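Rod shape determining protein RodA (Thermus thermophilus, PDB 6BAR) probably polymerises lipid-linked disaccharide-peptide units into the glycan strands of peptidoglycan at the membrane, as needed for cell wall elongation. Local coordinates at residues A[45-50]-A[337-342]; A[55-60]-A[346-351]; A[21-26]-A[329-334]; A[110-115]-A[301-306]. All coordinates share one frame; numbering follows the deposited sequence.

Contact 1: residues A[45-50]-A[337-342]. With OLC ((2R)-2,3-dihydroxypropyl (9Z)-octadec-9-enoate), chain C.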
loop_
_atom_site.group_PDB
_atom_site.type_symbol
_atom_site.label_atom_id
_atom_site.label_comp_id
_atom_site.label_asym_id
_atom_site.label_seq_id
_atom_site.Cartn_x
_atom_site.Cartn_y
_atom_site.Cartn_z
ATOM N N VAL A 45 9.413 -5.145 16.562
ATOM C CA VAL A 45 10.666 -4.893 15.854
ATOM C C VAL A 45 10.385 -4.382 14.448
ATOM O O VAL A 45 11.109 -3.528 13.922
ATOM C CB VAL A 45 11.545 -6.158 15.841
ATOM C CG1 VAL A 45 12.758 -5.955 14.941
ATOM C CG2 VAL A 45 11.986 -6.498 17.249
ATOM N N ALA A 46 9.326 -4.892 13.815
ATOM C CA ALA A 46 8.927 -4.350 12.522
ATOM C C ALA A 46 8.555 -2.877 12.628
ATOM O O ALA A 46 8.910 -2.087 11.754
ATOM C CB ALA A 46 7.767 -5.151 11.942
ATOM N N LEU A 47 7.826 -2.486 13.675
ATOM C CA LEU A 47 7.481 -1.072 13.825
ATOM C C LEU A 47 8.731 -0.229 14.003
ATOM O O LEU A 47 8.852 0.849 13.409
ATOM C CB LEU A 47 6.531 -0.858 15.009
ATOM C CG LEU A 47 6.180 0.600 15.374
ATOM C CD1 LEU A 47 5.278 1.270 14.336
ATOM C CD2 LEU A 47 5.547 0.678 16.754
ATOM N N GLY A 48 9.662 -0.697 14.833
ATOM C CA GLY A 48 10.923 0.012 14.978
ATOM C C GLY A 48 11.632 0.188 13.649
ATOM O O GLY A 48 12.033 1.295 13.285
ATOM N N LEU A 49 11.785 -0.909 12.901
ATOM C CA LEU A 49 12.387 -0.844 11.572
ATOM C C LEU A 49 11.615 0.088 10.650
ATOM O O LEU A 49 12.212 0.799 9.838
ATOM C CB LEU A 49 12.453 -2.236 10.954
ATOM C CG LEU A 49 13.383 -3.220 11.631
ATOM C CD1 LEU A 49 13.251 -4.562 10.950
ATOM C CD2 LEU A 49 14.807 -2.695 11.551
ATOM N N GLY A 50 10.286 0.088 10.750
ATOM C CA GLY A 50 9.483 0.893 9.849
ATOM C C GLY A 50 9.670 2.373 10.102
ATOM O O GLY A 50 9.948 3.140 9.178
ATOM N N SER A 337 6.391 -7.158 7.314
ATOM C CA SER A 337 6.732 -6.556 6.033
ATOM C C SER A 337 5.689 -5.534 5.603
ATOM O O SER A 337 6.042 -4.472 5.085
ATOM C CB SER A 337 6.874 -7.634 4.966
ATOM O OG SER A 337 5.672 -7.746 4.218
ATOM N N SER A 338 4.400 -5.844 5.773
ATOM C CA SER A 338 3.370 -4.891 5.371
ATOM C C SER A 338 3.461 -3.615 6.192
ATOM O O SER A 338 3.361 -2.510 5.651
ATOM C CB SER A 338 1.982 -5.510 5.504
ATOM O OG SER A 338 0.990 -4.583 5.094
ATOM N N LEU A 339 3.656 -3.750 7.504
ATOM C CA LEU A 339 3.859 -2.584 8.354
ATOM C C LEU A 339 5.046 -1.753 7.882
ATOM O O LEU A 339 4.930 -0.537 7.682
ATOM C CB LEU A 339 4.072 -3.033 9.794
ATOM C CG LEU A 339 4.045 -1.903 10.803
ATOM C CD1 LEU A 339 2.630 -1.356 10.879
ATOM C CD2 LEU A 339 4.504 -2.427 12.141
ATOM N N ILE A 340 6.207 -2.397 7.715
ATOM C CA ILE A 340 7.405 -1.667 7.309
ATOM C C ILE A 340 7.190 -0.984 5.964
ATOM O O ILE A 340 7.543 0.186 5.787
ATOM C CB ILE A 340 8.622 -2.607 7.283
ATOM C CG1 ILE A 340 9.039 -2.965 8.709
ATOM C CG2 ILE A 340 9.778 -1.958 6.546
ATOM C CD1 ILE A 340 10.174 -3.961 8.780
ATOM N N ALA A 341 6.585 -1.687 5.006
ATOM C CA ALA A 341 6.406 -1.124 3.673
ATOM C C ALA A 341 5.391 0.011 3.675
ATOM O O ALA A 341 5.564 1.005 2.961
ATOM C CB ALA A 341 5.979 -2.214 2.698
ATOM N N THR A 342 4.319 -0.116 4.461
ATOM C CA THR A 342 3.356 0.974 4.559
ATOM C C THR A 342 3.993 2.195 5.195
ATOM O O THR A 342 3.762 3.326 4.755
ATOM C CB THR A 342 2.128 0.542 5.363
ATOM O OG1 THR A 342 1.601 -0.674 4.823
ATOM C CG2 THR A 342 1.053 1.620 5.299
HETATM C C10 OLC C . 10.590 0.529 -0.293
HETATM C C9 OLC C . 9.833 -0.151 0.592
HETATM C C8 OLC C . 9.765 -1.664 0.535
HETATM C C24 OLC C . 10.792 -9.042 9.638
HETATM C C7 OLC C . 9.599 -2.225 1.933
HETATM C C6 OLC C . 10.105 -3.653 1.972
HETATM C C5 OLC C . 9.048 -4.582 2.528
HETATM C C4 OLC C . 9.716 -5.719 3.274
HETATM C C3 OLC C . 10.594 -5.167 4.379
HETATM C C2 OLC C . 10.783 -6.218 5.457
HETATM C C21 OLC C . 11.694 -7.883 7.623
HETATM C C1 OLC C . 12.226 -6.291 5.920
HETATM C C22 OLC C . 11.774 -8.007 9.134
HETATM O O19 OLC C . 13.125 -5.894 5.201
HETATM O O25 OLC C . 10.329 -8.673 10.920
HETATM O O23 OLC C . 13.077 -8.384 9.512
HETATM O O20 OLC C . 12.527 -6.822 7.191
#
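Ala46 O lies between two helices: Gly50 N of its own helix donates to it at 2.8 Å, and Ile340 CG1 packs against it from the neighbouring helix. The two segments run nearly parallel, crossing at -18° with their axes 8.3 Å apart, and Ala46 and Gly50 form a small-xxx-small pattern, the GxxxG-like signature of closely packed membrane helices. Gly50 has no side chain on the side where the partner helix comes in, so its CA lies 4.2 Å from the CA of Ile340. Ile340 does most of the filling. Its CG1 branch stays beside the backbone N (chi1 -72°) and runs on extended to CD1, which reaches across to Leu49 CB at 3.6 Å and also meets the methyl of Ala46. The CG2 branch leaves in another direction, toward the acyl chain of the bound monoolein, and the next residue, Ala341, touches C7 of that lipid with its CB at 3.7 Å. Away from this lipid, Leu339 sends CD2 onto the first turn of segment 45-50, 3.8 Å from Leu47 CB. Leu47 itself directs its branched end elsewhere, against Val23 and Phe27 of helix 13-30. The far side of helix 336-354 carries a polar pair. Ser338 OG is hydrogen-bonded to Thr328 OG1 in the preceding loop, while Ser338 O takes two bonds from Thr342, one from the backbone N and one from OG1 at 2.7 Å, the two donors arriving from opposite faces of the carbonyl plane.

Contact 2: residues A[55-60]-A[346-351]; sequences FLLQFL and LGLVLL
Gln58 and Gly347 make the polar centre of the close side of this contact. Gln58 NE2 donates to Gly347 O at 3.1 Å, with an N-H...O angle of 140°, arriving from above the carbonyl plane rather than within it. Leu351 N, the regular helix donor, reaches the same oxygen from the opposite face, so Gly347 O is gripped twice. The glutamine is brought round by a bend at chi2 (-57°), and its amide is held at both ends: NE2 also bonds to Ala54 O, four residues earlier, and OE1 is bonded to Tyr11 OH. This amide-to-carbonyl bond joins the end region of helix 39-56 to helix 336-354, both in predicted transmembrane segments of the SEDS fold. Beside it the packing is apolar. The terminal methyls Leu57 CD1 and Leu348 CD1 meet at 3.5 Å, their side chains slanting across one another. Leu351 turns its CG between its backbone N and carbonyl carbon (chi1 89°), which places CD2 by the carbonyl oxygen of Leu57 and CD1 by that of Leu60; its CB lies 3.6 Å from Gln58 OE1. Other side-chain approaches are looser. Leu60, already in the turn that leads to helix 62-67, meets Leu351 closely through its backbone oxygen alone, its CB staying 4.5 Å from Leu351 CD2. Leu350 is a more distant neighbour of the amide, with CB 4.4 Å from Gln58 NE2. The side chains of Phe55 and Phe59 set out away from 346-351 and lie on the protein surface.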
loop_
_atom_site.group_PDB
_atom_site.type_symbol
_atom_site.label_atom_id
_atom_site.label_comp_id
_atom_site.label_asym_id
_atom_site.label_seq_id
_atom_site.Cartn_x
_atom_site.Cartn_y
_atom_site.Cartn_z
ATOM N N PHE A 55 12.175 7.370 8.693
ATOM C CA PHE A 55 13.008 8.504 9.065
ATOM C C PHE A 55 14.223 8.609 8.148
ATOM O O PHE A 55 14.517 9.690 7.630
ATOM C CB PHE A 55 13.433 8.394 10.538
ATOM C CG PHE A 55 14.337 9.513 10.997
ATOM C CD1 PHE A 55 13.810 10.730 11.409
ATOM C CD2 PHE A 55 15.716 9.349 11.008
ATOM C CE1 PHE A 55 14.642 11.761 11.821
ATOM C CE2 PHE A 55 16.552 10.376 11.417
ATOM C CZ PHE A 55 16.015 11.583 11.824
ATOM N N LEU A 56 14.934 7.499 7.923
ATOM C CA LEU A 56 16.088 7.525 7.027
ATOM C C LEU A 56 15.717 8.097 5.665
ATOM O O LEU A 56 16.488 8.864 5.079
ATOM C CB LEU A 56 16.680 6.121 6.866
ATOM C CG LEU A 56 17.315 5.453 8.092
ATOM C CD1 LEU A 56 17.725 4.012 7.792
ATOM C CD2 LEU A 56 18.500 6.255 8.620
ATOM N N LEU A 57 14.531 7.757 5.155
ATOM C CA LEU A 57 14.143 8.263 3.844
ATOM C C LEU A 57 13.861 9.758 3.844
ATOM O O LEU A 57 13.685 10.336 2.764
ATOM C CB LEU A 57 12.930 7.497 3.325
ATOM C CG LEU A 57 13.254 6.026 3.094
ATOM C CD1 LEU A 57 11.984 5.236 2.916
ATOM C CD2 LEU A 57 14.170 5.863 1.896
ATOM N N GLN A 58 13.830 10.401 5.013
ATOM C CA GLN A 58 13.670 11.847 5.059
ATOM C C GLN A 58 14.942 12.596 4.671
ATOM O O GLN A 58 14.871 13.797 4.392
ATOM C CB GLN A 58 13.212 12.282 6.451
ATOM C CG GLN A 58 11.858 11.713 6.859
ATOM C CD GLN A 58 10.756 12.074 5.886
ATOM O OE1 GLN A 58 10.635 13.227 5.475
ATOM N NE2 GLN A 58 9.947 11.090 5.511
ATOM N N PHE A 59 16.100 11.929 4.636
ATOM C CA PHE A 59 17.316 12.570 4.145
ATOM C C PHE A 59 17.396 12.449 2.629
ATOM O O PHE A 59 18.491 12.352 2.061
ATOM C CB PHE A 59 18.573 11.965 4.784
ATOM C CG PHE A 59 18.797 12.375 6.216
ATOM C CD1 PHE A 59 17.955 13.284 6.840
ATOM C CD2 PHE A 59 19.861 11.851 6.932
ATOM C CE1 PHE A 59 18.164 13.656 8.156
ATOM C CE2 PHE A 59 20.077 12.217 8.244
ATOM C CZ PHE A 59 19.227 13.121 8.857
ATOM N N LEU A 60 16.240 12.451 1.971
ATOM C CA LEU A 60 16.148 12.260 0.530
ATOM C C LEU A 60 15.262 13.353 -0.041
ATOM O O LEU A 60 14.098 13.481 0.351
ATOM C CB LEU A 60 15.586 10.874 0.196
ATOM C CG LEU A 60 15.641 10.397 -1.255
ATOM C CD1 LEU A 60 17.062 10.007 -1.652
ATOM C CD2 LEU A 60 14.685 9.236 -1.432
ATOM N N LEU A 346 4.522 5.762 3.394
ATOM C CA LEU A 346 4.037 6.978 4.035
ATOM C C LEU A 346 5.166 7.979 4.254
ATOM O O LEU A 346 4.946 9.186 4.150
ATOM C CB LEU A 346 3.330 6.635 5.347
ATOM C CG LEU A 346 2.005 5.893 5.136
ATOM C CD1 LEU A 346 1.575 5.156 6.399
ATOM C CD2 LEU A 346 0.919 6.848 4.666
ATOM N N GLY A 347 6.382 7.503 4.518
ATOM C CA GLY A 347 7.521 8.409 4.592
ATOM C C GLY A 347 7.811 9.083 3.265
ATOM O O GLY A 347 8.087 10.287 3.210
ATOM N N LEU A 348 7.756 8.315 2.175
ATOM C CA LEU A 348 7.904 8.899 0.845
ATOM C C LEU A 348 6.838 9.960 0.589
ATOM O O LEU A 348 7.140 11.063 0.118
ATOM C CB LEU A 348 7.836 7.809 -0.225
ATOM C CG LEU A 348 9.146 7.190 -0.707
ATOM C CD1 LEU A 348 10.026 6.789 0.461
ATOM C CD2 LEU A 348 8.866 5.989 -1.598
ATOM N N VAL A 349 5.575 9.636 0.876
ATOM C CA VAL A 349 4.523 10.608 0.603
ATOM C C VAL A 349 4.723 11.858 1.463
ATOM O O VAL A 349 4.505 12.986 0.999
ATOM C CB VAL A 349 3.128 9.966 0.782
ATOM C CG1 VAL A 349 2.719 9.867 2.233
ATOM C CG2 VAL A 349 2.079 10.729 0.004
ATOM N N LEU A 350 5.214 11.688 2.694
ATOM C CA LEU A 350 5.418 12.821 3.593
ATOM C C LEU A 350 6.548 13.722 3.109
ATOM O O LEU A 350 6.463 14.956 3.216
ATOM C CB LEU A 350 5.715 12.302 4.999
ATOM C CG LEU A 350 4.971 12.957 6.151
ATOM C CD1 LEU A 350 3.481 12.812 5.940
ATOM C CD2 LEU A 350 5.394 12.329 7.467
ATOM N N LEU A 351 7.621 13.123 2.583
ATOM C CA LEU A 351 8.715 13.930 2.057
ATOM C C LEU A 351 8.337 14.592 0.739
ATOM O O LEU A 351 8.810 15.698 0.456
ATOM C CB LEU A 351 9.993 13.097 1.896
ATOM C CG LEU A 351 10.310 12.329 0.612
ATOM C CD1 LEU A 351 11.002 13.201 -0.433
ATOM C CD2 LEU A 351 11.155 11.095 0.922
#

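Contact 3: residues A[21-26]-A[329-334]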
loop_
_atom_site.group_PDB
_atom_site.type_symbol
_atom_site.label_atom_id
_atom_site.label_comp_id
_atom_site.label_asym_id
_atom_site.label_seq_id
_atom_site.Cartn_x
_atom_site.Cartn_y
_atom_site.Cartn_z
ATOM N N ALA A 21 -2.297 6.698 15.104
ATOM C CA ALA A 21 -3.501 6.242 15.793
ATOM C C ALA A 21 -3.947 4.875 15.288
ATOM O O ALA A 21 -4.287 3.980 16.079
ATOM C CB ALA A 21 -4.615 7.274 15.614
ATOM N N ILE A 22 -3.942 4.691 13.965
ATOM C CA ILE A 22 -4.270 3.376 13.417
ATOM C C ILE A 22 -3.253 2.334 13.881
ATOM O O ILE A 22 -3.623 1.213 14.253
ATOM C CB ILE A 22 -4.380 3.452 11.881
ATOM C CG1 ILE A 22 -5.425 4.506 11.500
ATOM C CG2 ILE A 22 -4.762 2.099 11.292
ATOM C CD1 ILE A 22 -5.773 4.555 10.027
ATOM N N VAL A 23 -1.962 2.699 13.910
ATOM C CA VAL A 23 -0.921 1.758 14.329
ATOM C C VAL A 23 -1.098 1.360 15.796
ATOM O O VAL A 23 -0.990 0.175 16.150
ATOM C CB VAL A 23 0.473 2.364 14.058
ATOM C CG1 VAL A 23 1.571 1.557 14.746
ATOM C CG2 VAL A 23 0.736 2.433 12.559
ATOM N N ALA A 24 -1.374 2.334 16.670
ATOM C CA ALA A 24 -1.572 2.028 18.086
ATOM C C ALA A 24 -2.810 1.168 18.306
ATOM O O ALA A 24 -2.832 0.318 19.206
ATOM C CB ALA A 24 -1.671 3.324 18.893
ATOM N N LEU A 25 -3.852 1.368 17.494
ATOM C CA LEU A 25 -5.004 0.477 17.579
ATOM C C LEU A 25 -4.643 -0.937 17.148
ATOM O O LEU A 25 -5.041 -1.914 17.796
ATOM C CB LEU A 25 -6.151 1.012 16.731
ATOM C CG LEU A 25 -6.992 2.036 17.470
ATOM C CD1 LEU A 25 -8.330 2.205 16.782
ATOM C CD2 LEU A 25 -7.171 1.616 18.918
ATOM N N GLY A 26 -3.913 -1.065 16.042
ATOM C CA GLY A 26 -3.447 -2.373 15.625
ATOM C C GLY A 26 -2.683 -3.091 16.721
ATOM O O GLY A 26 -2.884 -4.286 16.946
ATOM N N LEU A 329 -4.897 -5.636 6.339
ATOM C CA LEU A 329 -5.350 -4.292 6.629
ATOM C C LEU A 329 -4.130 -3.434 6.940
ATOM O O LEU A 329 -3.427 -3.713 7.917
ATOM C CB LEU A 329 -6.313 -4.304 7.802
ATOM C CG LEU A 329 -7.283 -3.136 7.865
ATOM C CD1 LEU A 329 -8.062 -3.055 6.567
ATOM C CD2 LEU A 329 -8.213 -3.342 9.034
ATOM N N PRO A 330 -3.833 -2.411 6.140
ATOM C CA PRO A 330 -2.563 -1.688 6.302
ATOM C C PRO A 330 -2.450 -0.991 7.654
ATOM O O PRO A 330 -3.398 -0.360 8.130
ATOM C CB PRO A 330 -2.581 -0.682 5.142
ATOM C CG PRO A 330 -4.019 -0.616 4.687
ATOM C CD PRO A 330 -4.585 -1.969 4.955
ATOM N N LEU A 331 -1.267 -1.129 8.271
ATOM C CA LEU A 331 -0.913 -0.543 9.567
ATOM C C LEU A 331 -1.624 -1.220 10.735
ATOM O O LEU A 331 -1.260 -1.000 11.896
ATOM C CB LEU A 331 -1.213 0.966 9.598
ATOM C CG LEU A 331 -0.492 1.909 8.630
ATOM C CD1 LEU A 331 -1.150 3.278 8.647
ATOM C CD2 LEU A 331 0.979 2.014 8.989
ATOM N N PHE A 332 -2.627 -2.052 10.449
ATOM C CA PHE A 332 -3.482 -2.641 11.474
ATOM C C PHE A 332 -3.325 -4.149 11.599
ATOM O O PHE A 332 -3.150 -4.665 12.708
ATOM C CB PHE A 332 -4.952 -2.302 11.187
ATOM C CG PHE A 332 -5.893 -2.716 12.284
ATOM C CD1 PHE A 332 -6.025 -1.938 13.423
ATOM C CD2 PHE A 332 -6.648 -3.878 12.176
ATOM C CE1 PHE A 332 -6.885 -2.312 14.437
ATOM C CE2 PHE A 332 -7.516 -4.259 13.185
ATOM C CZ PHE A 332 -7.634 -3.474 14.319
ATOM N N SER A 333 -3.406 -4.881 10.493
ATOM C CA SER A 333 -3.321 -6.330 10.564
ATOM C C SER A 333 -1.887 -6.774 10.842
ATOM O O SER A 333 -0.926 -6.013 10.680
ATOM C CB SER A 333 -3.828 -6.962 9.266
ATOM O OG SER A 333 -3.838 -8.377 9.359
ATOM N N TYR A 334 -1.754 -8.029 11.267
ATOM C CA TYR A 334 -0.451 -8.581 11.619
ATOM C C TYR A 334 0.390 -8.825 10.373
ATOM O O TYR A 334 -0.113 -9.285 9.344
ATOM C CB TYR A 334 -0.614 -9.890 12.398
ATOM C CG TYR A 334 0.695 -10.604 12.623
ATOM C CD1 TYR A 334 1.565 -10.196 13.627
ATOM C CD2 TYR A 334 1.076 -11.666 11.817
ATOM C CE1 TYR A 334 2.772 -10.834 13.832
ATOM C CE2 TYR A 334 2.282 -12.308 12.010
ATOM C CZ TYR A 334 3.125 -11.888 13.021
ATOM O OH TYR A 334 4.326 -12.528 13.222
#
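Pro330 is the first residue of segment 329-334 to come near helix 13-30, and it does so through its carbonyl: Pro330 O is 4.2 Å from Ile22 CG2 and is also hydrogen-bonded to Tyr277 OH. Pro330 occupies the second position of a type II beta turn, closed by the bond from Phe332 N to Leu329 O at 3.1 Å. The same Leu329 oxygen takes a second bond, from Ser333 N. Leu331 follows at the third position of the turn with a positive phi of 72°, and the turn aims its side chain at the helix. There the CD2 branch of Leu331 meets Val23 CG2 at 3.6 Å, the two side chains slanting past each other, while Ile22 crosses the leucine nearly at right angles and sets its CG2 4.1 Å from Leu331 CB. Phe332 comes next. With CG anti to the backbone N (chi1 -173°) its ring reaches the helix backbone where Gly26 leaves room, and CD1 lies 3.4 Å from Gly26 CA. Ile22 O sits at the edge of this ring, near its plane; Leu25 adds its CB, 4.1 Å from Phe332 CE1. Beyond the phenylalanine the chain departs: Ser333 and Tyr334 turn away from helix 13-30, and the tyrosine packs on Arg42 and Gln43 of helix 39-56. Thus the turn, lying just before helix 336-354, is wedged against helix 13-30 with helix 266-288 alongside, whose Leu273 and Tyr277 touch Phe332, and Trp261 stacks edge-to-face on that ring.

Contact 4: residues A[110-115]-A[301-306]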
loop_
_atom_site.group_PDB
_atom_site.type_symbol
_atom_site.label_atom_id
_atom_site.label_comp_id
_atom_site.label_asym_id
_atom_site.label_seq_id
_atom_site.Cartn_x
_atom_site.Cartn_y
_atom_site.Cartn_z
ATOM N N ALA A 110 7.450 -3.237 -6.067
ATOM C CA ALA A 110 6.750 -3.056 -7.336
ATOM C C ALA A 110 5.729 -1.931 -7.244
ATOM O O ALA A 110 5.668 -1.065 -8.123
ATOM C CB ALA A 110 6.073 -4.357 -7.760
ATOM N N LYS A 111 4.911 -1.931 -6.190
ATOM C CA LYS A 111 3.890 -0.895 -6.053
ATOM C C LYS A 111 4.520 0.493 -6.056
ATOM O O LYS A 111 4.123 1.369 -6.839
ATOM C CB LYS A 111 3.066 -1.112 -4.778
ATOM C CG LYS A 111 2.287 -2.427 -4.744
ATOM C CD LYS A 111 1.114 -2.387 -3.768
ATOM C CE LYS A 111 1.565 -2.226 -2.334
ATOM N NZ LYS A 111 2.288 -3.424 -1.841
ATOM N N LEU A 112 5.532 0.705 -5.208
ATOM C CA LEU A 112 6.143 2.034 -5.134
ATOM C C LEU A 112 6.853 2.402 -6.438
ATOM O O LEU A 112 6.702 3.526 -6.939
ATOM C CB LEU A 112 7.098 2.119 -3.938
ATOM C CG LEU A 112 6.417 1.873 -2.581
ATOM C CD1 LEU A 112 7.376 1.999 -1.394
ATOM C CD2 LEU A 112 5.203 2.785 -2.397
ATOM N N GLY A 113 7.615 1.466 -7.012
ATOM C CA GLY A 113 8.305 1.745 -8.259
ATOM C C GLY A 113 7.365 2.068 -9.403
ATOM O O GLY A 113 7.624 2.987 -10.179
ATOM N N LEU A 114 6.262 1.328 -9.523
ATOM C CA LEU A 114 5.312 1.608 -10.594
ATOM C C LEU A 114 4.606 2.936 -10.372
ATOM O O LEU A 114 4.386 3.685 -11.329
ATOM C CB LEU A 114 4.285 0.483 -10.726
ATOM C CG LEU A 114 3.317 0.660 -11.908
ATOM C CD1 LEU A 114 4.083 0.815 -13.212
ATOM C CD2 LEU A 114 2.345 -0.501 -12.004
ATOM N N LEU A 115 4.243 3.252 -9.122
ATOM C CA LEU A 115 3.632 4.552 -8.853
ATOM C C LEU A 115 4.563 5.687 -9.263
ATOM O O LEU A 115 4.153 6.614 -9.972
ATOM C CB LEU A 115 3.243 4.662 -7.377
ATOM C CG LEU A 115 1.971 3.916 -6.954
ATOM C CD1 LEU A 115 1.713 4.062 -5.463
ATOM C CD2 LEU A 115 0.771 4.407 -7.750
ATOM N N SER A 301 -2.107 10.434 -5.178
ATOM C CA SER A 301 -3.426 9.851 -5.397
ATOM C C SER A 301 -3.336 8.353 -5.666
ATOM O O SER A 301 -4.193 7.589 -5.206
ATOM C CB SER A 301 -4.146 10.567 -6.541
ATOM O OG SER A 301 -3.398 10.514 -7.743
ATOM N N GLY A 302 -2.310 7.913 -6.403
ATOM C CA GLY A 302 -2.113 6.483 -6.598
ATOM C C GLY A 302 -1.882 5.757 -5.288
ATOM O O GLY A 302 -2.458 4.687 -5.044
ATOM N N PHE A 303 -1.057 6.341 -4.415
ATOM C CA PHE A 303 -0.809 5.733 -3.111
ATOM C C PHE A 303 -2.100 5.609 -2.304
ATOM O O PHE A 303 -2.414 4.536 -1.762
ATOM C CB PHE A 303 0.233 6.551 -2.345
ATOM C CG PHE A 303 0.821 5.832 -1.168
ATOM C CD1 PHE A 303 1.951 5.046 -1.317
ATOM C CD2 PHE A 303 0.247 5.942 0.087
ATOM C CE1 PHE A 303 2.496 4.381 -0.233
ATOM C CE2 PHE A 303 0.791 5.283 1.177
ATOM C CZ PHE A 303 1.915 4.503 1.017
ATOM N N ALA A 304 -2.861 6.707 -2.214
ATOM C CA ALA A 304 -4.117 6.679 -1.466
ATOM C C ALA A 304 -5.088 5.664 -2.053
ATOM O O ALA A 304 -5.806 4.981 -1.310
ATOM C CB ALA A 304 -4.753 8.068 -1.443
ATOM N N GLY A 305 -5.128 5.555 -3.383
ATOM C CA GLY A 305 -5.980 4.558 -4.006
ATOM C C GLY A 305 -5.614 3.147 -3.591
ATOM O O GLY A 305 -6.471 2.368 -3.176
ATOM N N MET A 306 -4.331 2.801 -3.699
ATOM C CA MET A 306 -3.906 1.461 -3.309
ATOM C C MET A 306 -4.255 1.166 -1.853
ATOM O O MET A 306 -4.734 0.068 -1.519
ATOM C CB MET A 306 -2.406 1.310 -3.553
ATOM C CG MET A 306 -2.036 1.277 -5.024
ATOM S SD MET A 306 -0.286 0.949 -5.305
ATOM C CE MET A 306 -0.315 0.529 -7.043
#
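Segments 110-115 and 301-306 run roughly antiparallel, at 148° between their directions, and their axes stay 10.5 Å apart, a spacing bridged by long side chains. The helices draw nearest at Leu115 and Gly302, where the CA atoms are 6.5 Å apart and Leu115 leans directly on the glycine backbone, CD2 lying 3.7 Å from Gly302 CA. Its other branch, CD1, is the pivot of the contact: it lies by the backbone N of Phe303 and touches the sulfur of Met306, with CD1 to SD at 3.7 Å. Leucine and methionine reach for each other tip to tip, Met306 stretched out with CG and SD in an extended run. The same sulfur has Lys111 on it too, through the aliphatic CD at 3.9 Å. Beyond CD the lysine bends twice (chi3 -65°, chi4 -68°), so the ammonium swings off the methionine and NZ forms a salt bridge with Glu108, one turn earlier on its own helix. Leu112 works at the other flank, its CD2 at the edge of the Phe303 ring and in the ring plane, 3.8 Å from CE1. The acyl chain of the monoolein that lies along Ile340 and Ala341 also touches Leu112. On the lysine side Val158 of helix 153-170 touches both Lys111 and Met306. All six touching residues are buried near the centre of the chain, in an interior pairing of antiparallel helices typical of a polytopic membrane protein such as the SEDS polymerases, here tying helix 106-121 to helix 294-319.

Contacts 1 and 2 lie on the same pair, helices 39-56 and 336-354, with centres 14 Å apart, so this pairing runs for several turns. Contact 3, centred 11 Å from contact 1, brings in helix 13-30 and the loop entering helix 336-354; it meets contact 1 where Leu47 CD1 packs on Val23 CG1 at 3.7 Å. In these three the N-terminal helices close onto the C-terminal end across roughly 290 to 300 residues. Contact 4, between helices 106-121 and 294-319, is nested inside those loops and 15 to 19 Å from the others, yet Phe303 reaches Leu346 of contact 2. Helix 336-354 thus packs both on N-terminal helix 39-56 and on helix 294-319.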